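Long-range contact in uncharacterized protein (Bacteroides ovatus, PDB 3P02), which is of unknown function but probably combines an immunoglobulin-like E-set domain with a C-terminal beta-rich domain of the BT_3044-like family: residues 159-164 with 183-188. Sequence-based numbering, arbitrary orientation.
Sequences GRFSGS and IKLNVV. With EDO (1,2-ethanediol), chain C.
Phe161 and Leu185 meet on the buried face of an antiparallel strand pair, in which two short strands turn one side to a core and the other, at Lys184, to solvent. Methyl CD2 of Leu185 sits over the middle of the Phe161 ring, 3.6 Å from the ring centroid and 13° off its normal, a CH-pi contact in which the two side chains cross at about a right angle. The ring is brought there by a chi1 of -82°, with CG anti to the carbonyl carbon. On the same face CD1 of Ile183 lies 3.9 Å from CA of Gly163, whose lack of a side chain lets the isoleucine come so close. Leu295 and Ile269, from other strands, extend this apolar layer. A serine in place of Phe161 would probably deprive Leu185 CD2 of its aromatic platform and open a gap beside Leu295 and Val297.

Four backbone hydrogen bonds join the strands, two in each of the hydrogen-bonded pairs Gly159-Leu185 and Phe161-Ile183. The bond from Gly159 N to Leu185 O is 3.0 Å long and nearly straight (175°). In the antiparallel sheet of the BT_3044-like C-terminal region, strand 159-162 pairs here with strand 182-187, and a backbone bond between Ser162 and Ser296 links it to strand 287-302, consistent with a closed, barrel-like course.

Packing is looser on the opposite face, at the non-hydrogen-bonded pair Arg160-Lys184, where Arg160 CG comes no nearer than 4.5 Å to Lys184 CE. Arg160 turns its guanidinium to a salt bridge with Glu182, and its NE also bonds Trp317 O at the C-terminus, while a 1,2-ethanediol, probably from the crystallisation liquor, donates through O1 to Arg160 O at 2.5 Å.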
ATOM      1  N   GLY A 159      -5.427   3.923  -4.913  1.00  8.74           N
ATOM      2  CA  GLY A 159      -6.250   3.080  -4.071  1.00  9.09           C
ATOM      3  C   GLY A 159      -7.224   2.192  -4.788  1.00 10.91           C
ATOM      4  O   GLY A 159      -7.012   1.811  -5.942  1.00  9.38           O
ATOM      5  N   ARG A 160      -8.280   1.851  -4.080  1.00  8.75           N
ATOM      6  CA  ARG A 160      -9.248   0.852  -4.525  1.00  8.77           C
ATOM      7  C   ARG A 160     -10.332   1.495  -5.378  1.00 10.44           C
ATOM      8  O   ARG A 160     -11.280   2.052  -4.840  1.00 10.85           O
ATOM      9  CB  ARG A 160      -9.837   0.094  -3.323  1.00  9.83           C
ATOM     10  CG  ARG A 160      -8.732  -0.622  -2.528  1.00 13.88           C
ATOM     11  CD  ARG A 160      -9.285  -1.450  -1.372  1.00 18.51           C
ATOM     12  NE  ARG A 160      -9.947  -0.618  -0.383  1.00 17.50           N
ATOM     13  CZ  ARG A 160     -11.261  -0.533  -0.183  1.00 20.66           C
ATOM     14  NH1 ARG A 160     -12.107  -1.210  -0.955  1.00 18.22           N
ATOM     15  NH2 ARG A 160     -11.740   0.243   0.779  1.00 15.62           N
ATOM     16  N   PHE A 161     -10.214   1.369  -6.709  1.00  8.72           N
ATOM     17  CA  PHE A 161     -11.231   1.926  -7.592  1.00  8.26           C
ATOM     18  C   PHE A 161     -12.238   0.874  -8.007  1.00 11.36           C
ATOM     19  O   PHE A 161     -11.907  -0.313  -8.046  1.00 12.30           O
ATOM     20  CB  PHE A 161     -10.568   2.463  -8.900  1.00  8.98           C
ATOM     21  CG  PHE A 161      -9.979   3.842  -8.765  1.00  9.13           C
ATOM     22  CD1 PHE A 161      -8.993   4.109  -7.816  1.00  9.10           C
ATOM     23  CD2 PHE A 161     -10.401   4.872  -9.586  1.00  8.73           C
ATOM     24  CE1 PHE A 161      -8.474   5.403  -7.667  1.00 10.03           C
ATOM     25  CE2 PHE A 161      -9.849   6.151  -9.472  1.00  9.26           C
ATOM     26  CZ  PHE A 161      -8.885   6.407  -8.507  1.00  8.49           C
ATOM     27  N   SER A 162     -13.466   1.317  -8.346  1.00  7.89           N
ATOM     28  CA  SER A 162     -14.461   0.410  -8.935  0.50  6.85           C
ATOM     29  C   SER A 162     -13.976   0.058 -10.340  1.00 10.67           C
ATOM     30  O   SER A 162     -13.672   0.959 -11.139  1.00  9.35           O
ATOM     31  CB  SER A 162     -15.841   1.067  -9.006  0.50  8.36           C
ATOM     32  OG  SER A 162     -16.323   1.388  -7.715  0.50  7.13           O
ATOM     33  N   GLY A 163     -13.910  -1.233 -10.648  1.00  8.68           N
ATOM     34  CA  GLY A 163     -13.425  -1.658 -11.960  1.00  7.76           C
ATOM     35  C   GLY A 163     -14.455  -2.289 -12.873  1.00  9.91           C
ATOM     36  O   GLY A 163     -14.109  -2.727 -13.975  1.00  9.68           O
ATOM     37  N   SER A 164     -15.725  -2.390 -12.411  1.00  8.28           N
ATOM     38  CA  SER A 164     -16.758  -3.106 -13.192  1.00  9.68           C
ATOM     39  C   SER A 164     -17.075  -2.485 -14.562  1.00 10.48           C
ATOM     40  O   SER A 164     -17.663  -3.164 -15.402  1.00 10.21           O
ATOM     41  CB  SER A 164     -18.047  -3.251 -12.394  1.00 12.83           C
ATOM     42  OG  SER A 164     -17.811  -4.036 -11.233  1.00 16.22           O
ATOM     43  N   ILE A 183     -10.208  -2.505  -8.820  1.00  9.22           N
ATOM     44  CA  ILE A 183      -8.923  -2.370  -9.481  1.00  8.49           C
ATOM     45  C   ILE A 183      -8.117  -1.409  -8.625  1.00 12.26           C
ATOM     46  O   ILE A 183      -8.548  -0.265  -8.423  1.00 10.10           O
ATOM     47  CB  ILE A 183      -9.032  -1.909 -10.949  1.00 10.88           C
ATOM     48  CG1 ILE A 183      -9.653  -3.055 -11.817  1.00 12.15           C
ATOM     49  CG2 ILE A 183      -7.634  -1.478 -11.485  1.00 11.96           C
ATOM     50  CD1 ILE A 183      -9.866  -2.710 -13.254  1.00 17.13           C
ATOM     51  N   LYS A 184      -6.989  -1.875  -8.104  1.00  9.81           N
ATOM     52  CA  LYS A 184      -6.118  -1.014  -7.291  1.00  8.13           C
ATOM     53  C   LYS A 184      -5.195  -0.190  -8.163  1.00 10.78           C
ATOM     54  O   LYS A 184      -4.559  -0.720  -9.098  1.00 10.64           O
ATOM     55  CB  LYS A 184      -5.266  -1.860  -6.344  1.00  9.23           C
ATOM     56  CG  LYS A 184      -4.700  -1.062  -5.161  1.00 22.63           C
ATOM     57  CD  LYS A 184      -4.038  -1.956  -4.113  1.00 32.14           C
ATOM     58  CE  LYS A 184      -4.982  -2.901  -3.407  1.00 36.56           C
ATOM     59  NZ  LYS A 184      -4.354  -3.492  -2.193  1.00 41.14           N
ATOM     60  N   LEU A 185      -5.094   1.109  -7.854  1.00  7.41           N
ATOM     61  CA  LEU A 185      -4.164   2.016  -8.519  1.00  7.65           C
ATOM     62  C   LEU A 185      -3.000   2.198  -7.547  1.00  9.65           C
ATOM     63  O   LEU A 185      -3.190   2.723  -6.444  1.00 10.60           O
ATOM     64  CB  LEU A 185      -4.844   3.365  -8.893  1.00  7.93           C
ATOM     65  CG  LEU A 185      -5.533   3.413 -10.286  1.00 13.28           C
ATOM     66  CD1 LEU A 185      -6.316   2.178 -10.626  1.00 13.85           C
ATOM     67  CD2 LEU A 185      -6.321   4.720 -10.512  1.00 11.55           C
ATOM     68  N   ASN A 186      -1.841   1.662  -7.926  1.00  8.12           N
ATOM     69  CA  ASN A 186      -0.601   1.689  -7.144  0.50  7.75           C
ATOM     70  C   ASN A 186       0.151   2.965  -7.441  1.00 11.29           C
ATOM     71  O   ASN A 186      -0.010   3.527  -8.516  1.00 10.63           O
ATOM     72  CB  ASN A 186       0.215   0.471  -7.489  0.50  8.13           C
ATOM     73  CG  ASN A 186      -0.619  -0.783  -7.391  0.50 16.30           C
ATOM     74  OD1 ASN A 186      -1.077  -1.145  -6.314  0.50 15.55           O
ATOM     75  ND2 ASN A 186      -1.008  -1.348  -8.532  0.50 12.49           N
ATOM     76  N   VAL A 187       0.973   3.421  -6.504  1.00  8.88           N
ATOM     77  CA  VAL A 187       1.648   4.705  -6.612  1.00  7.57           C
ATOM     78  C   VAL A 187       3.037   4.657  -7.245  1.00 12.16           C
ATOM     79  O   VAL A 187       3.870   3.849  -6.844  1.00 10.98           O
ATOM     80  CB  VAL A 187       1.732   5.320  -5.169  1.00  9.92           C
ATOM     81  CG1 VAL A 187       2.582   6.602  -5.152  1.00  9.28           C
ATOM     82  CG2 VAL A 187       0.339   5.591  -4.598  1.00 11.14           C
ATOM     83  N   VAL A 188       3.321   5.623  -8.155  1.00  9.15           N
ATOM     84  CA  VAL A 188       4.658   5.833  -8.702  1.00  9.26           C
ATOM     85  C   VAL A 188       5.149   7.211  -8.174  1.00 11.80           C
ATOM     86  O   VAL A 188       6.230   7.312  -7.589  1.00 12.79           O
ATOM     87  CB  VAL A 188       4.687   5.745 -10.252  1.00 11.51           C
ATOM     88  CG1 VAL A 188       6.121   5.826 -10.775  1.00 12.79           C
ATOM     89  CG2 VAL A 188       4.012   4.442 -10.747  1.00 11.00           C
TER
HETATM   90  C1  EDO C   2     -14.367   0.663  -5.031  1.00 32.62           C
HETATM   91  O1  EDO C   2     -13.751   1.837  -4.512  1.00 27.17           O
HETATM   92  C2  EDO C   2     -14.887  -0.171  -3.878  1.00 33.61           C
HETATM   93  O2  EDO C   2     -15.752   0.615  -3.047  1.00 35.00           O